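Local coordinates for dockerin type 1 (Clostridium thermocellum, PDB 4DH2), which is the dockerin domain of a probable glycoside hydrolase, binding two calcium ions and pairing with the type I cohesin of a cellulosome-anchoring protein, at residues V15-I18 with S19-V22. Numbering follows the deposited sequence.
Sequences VVNI and SDYV. With CA (calcium ion), chain H.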
ATOM      1  N   VAL B  15       5.131  16.326   3.352  1.00 26.19           N
ATOM      2  CA  VAL B  15       4.763  14.969   3.730  1.00 23.66           C
ATOM      3  C   VAL B  15       5.691  13.969   3.025  1.00 22.35           C
ATOM      4  O   VAL B  15       6.280  14.300   2.003  1.00 24.16           O
ATOM      5  CB  VAL B  15       3.303  14.650   3.334  1.00 34.81           C
ATOM      6  CG1 VAL B  15       3.122  14.766   1.847  1.00 29.11           C
ATOM      7  CG2 VAL B  15       2.902  13.261   3.817  1.00 47.95           C
ATOM      8  N   VAL B  16       5.826  12.784   3.615  1.00 24.73           N
ATOM      9  CA  VAL B  16       6.599  11.708   3.021  1.00 24.15           C
ATOM     10  C   VAL B  16       5.621  10.681   2.480  1.00 26.56           C
ATOM     11  O   VAL B  16       4.883  10.049   3.249  1.00 23.83           O
ATOM     12  CB  VAL B  16       7.520  11.083   4.063  1.00 25.25           C
ATOM     13  CG1 VAL B  16       8.302   9.944   3.456  1.00 24.22           C
ATOM     14  CG2 VAL B  16       8.457  12.168   4.629  1.00 21.58           C
ATOM     15  N   ASN B  17       5.593  10.518   1.159  1.00 17.93           N
ATOM     16  CA  ASN B  17       4.697   9.567   0.545  1.00 18.69           C
ATOM     17  C   ASN B  17       5.334   9.000  -0.722  1.00 17.39           C
ATOM     18  O   ASN B  17       6.555   9.152  -0.945  1.00 18.20           O
ATOM     19  CB  ASN B  17       3.317  10.199   0.237  1.00 21.39           C
ATOM     20  CG  ASN B  17       3.389  11.361  -0.735  1.00 23.32           C
ATOM     21  OD1 ASN B  17       4.360  11.511  -1.475  1.00 21.36           O
ATOM     22  ND2 ASN B  17       2.347  12.226  -0.730  1.00 24.53           N
ATOM     23  N   ILE B  18       4.534   8.314  -1.530  1.00 17.20           N
ATOM     24  CA  ILE B  18       5.089   7.619  -2.672  1.00 14.79           C
ATOM     25  C   ILE B  18       5.867   8.551  -3.599  1.00 17.52           C
ATOM     26  O   ILE B  18       6.810   8.120  -4.244  1.00 17.49           O
ATOM     27  CB  ILE B  18       4.008   6.901  -3.521  1.00 16.53           C
ATOM     28  CG1 ILE B  18       2.912   7.902  -3.912  1.00 19.30           C
ATOM     29  CG2 ILE B  18       3.464   5.713  -2.753  1.00 19.23           C
ATOM     30  CD1 ILE B  18       1.914   7.371  -4.852  1.00 21.43           C
ATOM     31  N   SER B  19       5.469   9.818  -3.725  1.00 16.43           N
ATOM     32  CA  SER B  19       6.227  10.681  -4.621  1.00 15.51           C
ATOM     33  C   SER B  19       7.689  10.809  -4.179  1.00 16.28           C
ATOM     34  O   SER B  19       8.602  10.892  -5.019  1.00 18.18           O
ATOM     35  CB  SER B  19       5.578  12.064  -4.765  1.00 19.23           C
ATOM     36  OG  SER B  19       4.321  11.931  -5.414  1.00 22.42           O
ATOM     37  N   ASP B  20       7.927  10.880  -2.875  1.00 16.96           N
ATOM     38  CA  ASP B  20       9.292  10.965  -2.385  1.00 20.18           C
ATOM     39  C   ASP B  20      10.056   9.683  -2.663  1.00 21.26           C
ATOM     40  O   ASP B  20      11.254   9.700  -2.935  1.00 16.73           O
ATOM     41  CB  ASP B  20       9.283  11.241  -0.902  1.00 20.55           C
ATOM     42  CG  ASP B  20       8.538  12.523  -0.587  1.00 18.53           C
ATOM     43  OD1 ASP B  20       9.048  13.607  -0.911  1.00 19.06           O
ATOM     44  OD2 ASP B  20       7.414  12.405  -0.077  1.00 19.51           O
ATOM     45  N   TYR B  21       9.362   8.560  -2.573  1.00 17.84           N
ATOM     46  CA  TYR B  21       9.974   7.266  -2.880  1.00 14.96           C
ATOM     47  C   TYR B  21      10.388   7.159  -4.352  1.00 14.21           C
ATOM     48  O   TYR B  21      11.515   6.741  -4.686  1.00 16.11           O
ATOM     49  CB  TYR B  21       8.972   6.154  -2.548  1.00 15.67           C
ATOM     50  CG  TYR B  21       9.492   4.738  -2.656  1.00 16.15           C
ATOM     51  CD1 TYR B  21      10.608   4.330  -1.947  1.00 18.35           C
ATOM     52  CD2 TYR B  21       8.824   3.800  -3.433  1.00 22.69           C
ATOM     53  CE1 TYR B  21      11.074   3.043  -2.040  1.00 20.31           C
ATOM     54  CE2 TYR B  21       9.289   2.497  -3.529  1.00 24.35           C
ATOM     55  CZ  TYR B  21      10.418   2.139  -2.822  1.00 29.80           C
ATOM     56  OH  TYR B  21      10.899   0.855  -2.893  1.00 33.07           O
ATOM     57  N   VAL B  22       9.476   7.516  -5.244  1.00 16.71           N
ATOM     58  CA  VAL B  22       9.771   7.493  -6.672  1.00 14.24           C
ATOM     59  C   VAL B  22      10.910   8.452  -7.001  1.00 13.41           C
ATOM     60  O   VAL B  22      11.854   8.087  -7.749  1.00 16.11           O
ATOM     61  CB  VAL B  22       8.519   7.875  -7.479  1.00 15.76           C
ATOM     62  CG1 VAL B  22       8.849   7.995  -8.938  1.00 17.91           C
ATOM     63  CG2 VAL B  22       7.410   6.796  -7.267  1.00 17.62           C
TER
HETATM   64 CA    CA H 101       7.053  14.791  -0.085  1.00 20.15          CA
HETATM   65  O   HOH W   1       5.357  14.015  -1.626  1.00 22.37           O
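Asp20 and Val15 meet at a calcium ion: both carboxylate oxygens of Asp20 bind the metal, OD2 at 2.4 Å. The carbonyl O of Val15 binds it at 2.3 Å. Asp9, Asn11 and Asp13 add ligands from earlier in the loop, and a water completes the sphere. Asp20 OD2 also accepts the backbone N of Asn17 at 2.9 Å on its anti lone pair, nearly straight at 164°, which, with the two metal bonds, fixes the carboxylate's rotation. Asn17, the N-cap, accepts Ser19 N on OD1 at 3.0 Å, the donor lying above the amide's carbonyl plane. With the Asn17 N to Asp20 OD2 bond, the pair fits a capping box, though the side-chain cap falls on Ser19 N, one residue before Asp20. With CG set between backbone N and carbonyl carbon (chi1 61°), Asn17 brings OD1 to the helix start; the calcium-bound water donates to the same OD1 at 2.7 Å. Behind the cap, Asn17 O accepts Tyr21 N, and Ile18 O takes Val22 N at 2.9 Å. This is the end of an EF-hand-like dockerin loop running into helix 18-28. Tyr21 packs on Cys57, Lys61 and Leu64 of helix 54-64, Val16 reaches Tyr63 there, and Ile18 and Val22 lie against the partner cohesin chain.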